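Local coordinates for tRNA (adenine(58)-N(1))-methyltransferase catalytic subunit TRM61 C-terminal domain-containing protein (Thermoplasma acidophilum, PDB 1YB2) that is of unproven function but probably transfers methyl groups from S-adenosyl-L-methionine to adenine in tRNA, at residues A[150-153]-A[154-157]; A[199-202]-A[203-207]; A[122-125]-A[126-130]. One frame throughout, in Å; residues are numbered along the deposited sequence.

Contact 1. Residues A[150-153]-A[154-157]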
loop_
_atom_site.group_PDB
_atom_site.type_symbol
_atom_site.label_atom_id
_atom_site.label_comp_id
_atom_site.label_asym_id
_atom_site.label_seq_id
_atom_site.Cartn_x
_atom_site.Cartn_y
_atom_site.Cartn_z
ATOM N N LYS A 150 16.557 16.554 -6.788
ATOM C CA LYS A 150 16.287 15.445 -7.703
ATOM C C LYS A 150 14.891 14.843 -7.492
ATOM O O LYS A 150 14.147 14.624 -8.457
ATOM C CB LYS A 150 17.339 14.340 -7.549
ATOM C CG LYS A 150 18.706 14.644 -8.179
ATOM C CD LYS A 150 19.418 13.341 -8.626
ATOM C CE LYS A 150 20.141 12.611 -7.477
ATOM N NZ LYS A 150 19.269 11.627 -6.755
ATOM N N ALA A 151 14.544 14.596 -6.232
ATOM C CA ALA A 151 13.263 13.992 -5.889
ATOM C C ALA A 151 12.122 14.911 -6.274
ATOM O O ALA A 151 11.143 14.471 -6.862
ATOM C CB ALA A 151 13.203 13.666 -4.414
HETATM N N MSE A 152 12.252 16.189 -5.940
HETATM C CA MSE A 152 11.179 17.142 -6.203
HETATM C C MSE A 152 11.008 17.374 -7.704
HETATM O O MSE A 152 9.888 17.491 -8.176
HETATM C CB MSE A 152 11.406 18.456 -5.456
HETATM C CG MSE A 152 11.339 18.347 -3.936
HETATM SE SE MSE A 152 9.643 17.593 -3.253
HETATM C CE MSE A 152 10.276 15.877 -2.531
ATOM N N ASP A 153 12.122 17.439 -8.434
ATOM C CA ASP A 153 12.097 17.542 -9.896
ATOM C C ASP A 153 11.343 16.348 -10.507
ATOM O O ASP A 153 10.483 16.524 -11.365
ATOM C CB ASP A 153 13.521 17.607 -10.469
ATOM C CG ASP A 153 14.214 18.957 -10.236
ATOM O OD1 ASP A 153 13.610 19.904 -9.681
ATOM O OD2 ASP A 153 15.400 19.072 -10.613
ATOM N N ASN A 154 11.673 15.142 -10.055
ATOM C CA ASN A 154 10.994 13.919 -10.499
ATOM C C ASN A 154 9.502 13.936 -10.198
ATOM O O ASN A 154 8.687 13.613 -11.060
ATOM C CB ASN A 154 11.652 12.668 -9.878
ATOM C CG ASN A 154 12.956 12.304 -10.563
ATOM O OD1 ASN A 154 13.122 12.544 -11.757
ATOM N ND2 ASN A 154 13.880 11.720 -9.822
ATOM N N LEU A 155 9.148 14.315 -8.974
ATOM C CA LEU A 155 7.748 14.375 -8.577
ATOM C C LEU A 155 6.973 15.385 -9.409
ATOM O O LEU A 155 5.845 15.123 -9.801
ATOM C CB LEU A 155 7.598 14.780 -7.099
ATOM C CG LEU A 155 7.613 13.851 -5.902
ATOM C CD1 LEU A 155 7.325 14.729 -4.696
ATOM C CD2 LEU A 155 6.561 12.710 -6.020
ATOM N N SER A 156 7.563 16.556 -9.652
ATOM C CA SER A 156 6.847 17.636 -10.335
ATOM C C SER A 156 6.497 17.278 -11.798
ATOM O O SER A 156 5.625 17.896 -12.414
ATOM C CB SER A 156 7.634 18.949 -10.250
ATOM O OG SER A 156 8.809 18.871 -11.033
ATOM N N GLU A 157 7.157 16.262 -12.348
ATOM C CA GLU A 157 6.846 15.807 -13.701
ATOM C C GLU A 157 5.467 15.134 -13.770
ATOM O O GLU A 157 4.805 15.178 -14.798
ATOM C CB GLU A 157 7.939 14.863 -14.209
ATOM C CG GLU A 157 7.775 14.447 -15.673
ATOM C CD GLU A 157 8.973 13.663 -16.224
ATOM O OE1 GLU A 157 9.724 13.049 -15.427
ATOM O OE2 GLU A 157 9.151 13.659 -17.463
#
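Selenomethionine M152 and L155 reach each other because both have CG anti to the carbonyl carbon, beside the backbone N (chi1 -66° and -87°), which sets the two side chains side by side and pointing the same way. M152 bends again at chi2 (-56°) and chi3, which turns CE toward L155. The contact is made at the tip: M152 CE lies 3.8 Å from L155 CD1, and M152 SE follows at 4.0 Å. L155 is buried and meets I161; M152 is partly covered, meeting V164 and T166 of strand 164-167. Beneath them runs the ladder of helix 145-156. N154 N bonds to K150 O at 3.0 Å, L155 N to A151 O at 2.9 Å and S156 N to M152 O at 2.9 Å. E157 N reaches D153 O only weakly, at 3.5 Å. S156 OG lies 2.9 Å from D153 O. N154 brings its amide alongside the K150 carbonyl, where ND2 lies 3.2 Å from K150 O at too poor an angle to bond, while the side chain packs on F83 of the second subunit. Two carboxylates look outward: D153 forms a salt bridge with K149 one turn back, and E157 one with K37 of the second subunit. The helix is thus divided by chemistry. Its inner strip is apolar and held by dispersion, whereas its outer strip is polar and partly committed to the neighbouring subunit. E157 combines a weak backbone bond within its own chain with an ionic tie to the other.

Contact 2. Residues A[199-202]-A[203-207]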
loop_
_atom_site.group_PDB
_atom_site.type_symbol
_atom_site.label_atom_id
_atom_site.label_comp_id
_atom_site.label_asym_id
_atom_site.label_seq_id
_atom_site.Cartn_x
_atom_site.Cartn_y
_atom_site.Cartn_z
ATOM N N SER A 199 7.636 14.373 19.282
ATOM C CA SER A 199 7.108 15.697 19.629
ATOM C C SER A 199 6.259 16.341 18.526
ATOM O O SER A 199 5.493 17.282 18.787
ATOM C CB SER A 199 8.252 16.639 20.032
ATOM O OG SER A 199 8.961 17.088 18.890
HETATM N N MSE A 200 6.377 15.861 17.293
HETATM C CA MSE A 200 5.522 16.430 16.259
HETATM C C MSE A 200 4.438 15.501 15.703
HETATM O O MSE A 200 3.865 15.764 14.653
HETATM C CB MSE A 200 6.325 17.128 15.158
HETATM C CG MSE A 200 7.513 16.390 14.626
HETATM SE SE MSE A 200 8.794 17.695 13.829
HETATM C CE MSE A 200 10.094 16.373 13.383
HETATM N N MSE A 201 4.156 14.429 16.437
HETATM C CA MSE A 201 3.102 13.488 16.084
HETATM C C MSE A 201 1.839 13.762 16.888
HETATM O O MSE A 201 1.908 13.922 18.108
HETATM C CB MSE A 201 3.579 12.070 16.393
HETATM C CG MSE A 201 4.718 11.611 15.515
HETATM SE SE MSE A 201 5.339 9.845 16.014
HETATM C CE MSE A 201 3.781 8.730 15.463
ATOM N N LYS A 202 0.688 13.795 16.223
ATOM C CA LYS A 202 -0.591 13.795 16.952
ATOM C C LYS A 202 -0.703 12.521 17.800
ATOM O O LYS A 202 -0.303 11.446 17.350
ATOM C CB LYS A 202 -1.755 13.833 15.980
ATOM C CG LYS A 202 -1.883 15.152 15.275
ATOM C CD LYS A 202 -2.988 15.096 14.265
ATOM C CE LYS A 202 -3.164 16.455 13.619
ATOM N NZ LYS A 202 -4.073 16.330 12.451
ATOM N N PRO A 203 -1.260 12.631 19.023
ATOM C CA PRO A 203 -1.450 11.405 19.821
ATOM C C PRO A 203 -2.287 10.375 19.048
ATOM O O PRO A 203 -3.289 10.743 18.427
ATOM C CB PRO A 203 -2.255 11.890 21.031
ATOM C CG PRO A 203 -1.969 13.370 21.121
ATOM C CD PRO A 203 -1.746 13.847 19.713
ATOM N N GLY A 204 -1.890 9.102 19.092
ATOM C CA GLY A 204 -2.661 8.057 18.435
ATOM C C GLY A 204 -2.276 7.855 16.979
ATOM O O GLY A 204 -2.775 6.934 16.332
ATOM N N SER A 205 -1.385 8.719 16.472
ATOM C CA SER A 205 -0.876 8.627 15.106
ATOM C C SER A 205 0.304 7.625 15.028
ATOM O O SER A 205 0.905 7.257 16.042
ATOM C CB SER A 205 -0.492 10.016 14.570
ATOM O OG SER A 205 0.758 10.454 15.099
ATOM N N VAL A 206 0.595 7.167 13.815
ATOM C CA VAL A 206 1.578 6.098 13.594
ATOM C C VAL A 206 2.813 6.603 12.859
ATOM O O VAL A 206 2.705 7.385 11.904
ATOM C CB VAL A 206 0.934 4.934 12.797
ATOM C CG1 VAL A 206 1.987 3.892 12.384
ATOM C CG2 VAL A 206 -0.157 4.266 13.647
ATOM N N ALA A 207 3.973 6.124 13.284
ATOM C CA ALA A 207 5.236 6.385 12.608
ATOM C C ALA A 207 5.727 5.088 12.009
ATOM O O ALA A 207 5.650 4.019 12.647
ATOM C CB ALA A 207 6.282 6.938 13.587
#
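Two hydrogen bonds converge on K202 O, both from S205. The hydroxyl donates from 2.7 Å (S205 OG to K202 O), in the carbonyl plane and on a lone pair; S205 N donates from 3.1 Å to K202 O but from above that plane, closing a type II beta turn from K202 to S205. The hydroxyl can turn back because S205 OG stands between its own backbone N and carbonyl carbon (chi1 77°). G204, with positive phi, takes the third position of the turn, where a side chain would jam against the preceding carbonyl. Apolar contact comes from selenomethionine M201, whose chain runs out extended and then bends at chi3 (69°). Its methyl touches A207, CE to CB 3.6 Å, and also rests 3.3 Å from S205 O. The one charged side chain, K202, extends away from the turn to a salt bridge with D181. The corner leads from the short strand 201-202, which follows helix 194-199, into strand 205-211. Backbone bonds from K202 to Y180 and from V206 to V183 hold both arms against strand 180-185, while G204 and S205 pair with K267 of strand 258-267.

Contact 3. Residues A[122-125]-A[126-130]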
loop_
_atom_site.group_PDB
_atom_site.type_symbol
_atom_site.label_atom_id
_atom_site.label_comp_id
_atom_site.label_asym_id
_atom_site.label_seq_id
_atom_site.Cartn_x
_atom_site.Cartn_y
_atom_site.Cartn_z
ATOM N N GLY A 122 12.123 9.707 -4.130
ATOM C CA GLY A 122 10.846 10.390 -4.253
ATOM C C GLY A 122 9.758 9.372 -4.515
ATOM O O GLY A 122 8.602 9.732 -4.667
ATOM N N ASN A 123 10.132 8.098 -4.563
ATOM C CA ASN A 123 9.174 7.033 -4.810
ATOM C C ASN A 123 8.059 6.979 -3.761
ATOM O O ASN A 123 6.868 6.928 -4.113
ATOM C CB ASN A 123 9.875 5.672 -4.951
ATOM C CG ASN A 123 8.975 4.614 -5.594
ATOM O OD1 ASN A 123 8.186 4.911 -6.495
ATOM N ND2 ASN A 123 9.076 3.378 -5.115
HETATM N N MSE A 124 8.434 7.008 -2.476
HETATM C CA MSE A 124 7.430 7.039 -1.395
HETATM C C MSE A 124 6.581 8.319 -1.472
HETATM O O MSE A 124 5.377 8.285 -1.272
HETATM C CB MSE A 124 8.094 6.909 -0.017
HETATM C CG MSE A 124 7.093 6.923 1.165
HETATM SE SE MSE A 124 5.859 5.421 1.070
HETATM C CE MSE A 124 4.227 6.131 1.909
ATOM N N SER A 125 7.223 9.448 -1.760
ATOM C CA SER A 125 6.525 10.722 -1.912
ATOM C C SER A 125 5.452 10.608 -2.994
ATOM O O SER A 125 4.360 11.167 -2.867
ATOM C CB SER A 125 7.504 11.848 -2.279
ATOM O OG SER A 125 8.506 12.004 -1.295
ATOM N N SER A 126 5.764 9.861 -4.049
ATOM C CA SER A 126 4.830 9.698 -5.149
ATOM C C SER A 126 3.581 8.924 -4.711
ATOM O O SER A 126 2.465 9.381 -4.958
ATOM C CB SER A 126 5.522 9.084 -6.364
ATOM O OG SER A 126 4.568 8.495 -7.232
ATOM N N TYR A 127 3.761 7.785 -4.035
ATOM C CA TYR A 127 2.628 7.078 -3.455
ATOM C C TYR A 127 1.797 7.929 -2.491
ATOM O O TYR A 127 0.567 7.817 -2.471
ATOM C CB TYR A 127 3.083 5.809 -2.724
ATOM C CG TYR A 127 3.415 4.688 -3.651
ATOM C CD1 TYR A 127 4.747 4.377 -3.932
ATOM C CD2 TYR A 127 2.399 3.928 -4.257
ATOM C CE1 TYR A 127 5.070 3.327 -4.785
ATOM C CE2 TYR A 127 2.719 2.870 -5.131
ATOM C CZ TYR A 127 4.055 2.587 -5.381
ATOM O OH TYR A 127 4.412 1.546 -6.220
ATOM N N ILE A 128 2.468 8.745 -1.681
ATOM C CA ILE A 128 1.780 9.613 -0.718
ATOM C C ILE A 128 0.903 10.615 -1.470
ATOM O O ILE A 128 -0.291 10.759 -1.168
ATOM C CB ILE A 128 2.792 10.336 0.215
ATOM C CG1 ILE A 128 3.477 9.321 1.159
ATOM C CG2 ILE A 128 2.115 11.454 1.014
ATOM C CD1 ILE A 128 4.761 9.864 1.825
ATOM N N LEU A 129 1.481 11.292 -2.462
ATOM C CA LEU A 129 0.718 12.301 -3.208
ATOM C C LEU A 129 -0.459 11.711 -3.981
ATOM O O LEU A 129 -1.523 12.330 -4.065
ATOM C CB LEU A 129 1.614 13.107 -4.147
ATOM C CG LEU A 129 2.635 14.066 -3.526
ATOM C CD1 LEU A 129 3.270 14.934 -4.621
ATOM C CD2 LEU A 129 2.031 14.958 -2.455
ATOM N N TYR A 130 -0.272 10.515 -4.538
ATOM C CA TYR A 130 -1.356 9.839 -5.249
ATOM C C TYR A 130 -2.518 9.545 -4.295
ATOM O O TYR A 130 -3.677 9.767 -4.635
ATOM C CB TYR A 130 -0.841 8.552 -5.902
ATOM C CG TYR A 130 -1.713 8.004 -7.027
ATOM C CD1 TYR A 130 -1.727 8.604 -8.284
ATOM C CD2 TYR A 130 -2.502 6.865 -6.830
ATOM C CE1 TYR A 130 -2.511 8.078 -9.324
ATOM C CE2 TYR A 130 -3.288 6.336 -7.861
ATOM C CZ TYR A 130 -3.281 6.941 -9.094
ATOM O OH TYR A 130 -4.058 6.418 -10.100
HETATM O O HOH W 1 5.422 5.894 -6.819
#
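Y127 lies alongside N123, one helical turn earlier, pointing the same way. From its CB, 3.7 Å from M124 O, the side chain leaves beside its own backbone N (chi1 -77°). CG passes N123 O, and CD1 comes closer, 3.3 Å from N123 O in an oblique approach. CE1 then meets the amide, 3.9 Å from N123 OD1, the ring and amide planes standing 67° apart. Over one face of the ring, toward its rim, sits a water 3.2 Å above the plane; it links N123 OD1 to S126 OG. A separate pair is formed by selenomethionine M124, which crosses I128 at about a right angle and presses CE to 3.4 Å from I128 CG1, a tight fit. G122 is the N-cap, its carbonyl O taking S126 N at 2.9 Å, and its positive phi suits glycine. S125 OG bonds to E116 and S126 OG to Y159, while Y130 forms a cation-pi pair with R109 of the second subunit. A glycine-rich loop running from strand 113-117 into the cap of helix 123-132 is the hallmark of the Rossmann-like methyltransferase fold, in which it borders the probable S-adenosyl-L-methionine pocket.

Contacts 1 and 3 each lie within one helix of successive beta-alpha-beta units, and they touch: L155 CD1 packs 3.8 Å from S125 CB, and A151 CB lies 4.0 Å from G122 CA. Contact 3 is the buried one; contact 1 turns half its residues outward, yet both reach the second subunit. Contact 2, partly buried, joins strands instead; its centre is nearest that of the chain, about 9 Å away, and the second subunit does not touch it. All three include an apolar pair made by a selenomethionine methyl. Their backbone chemistry differs: the helices repeat i to i+4 bonds, whereas 199-207 concentrates two donors on one turn carbonyl.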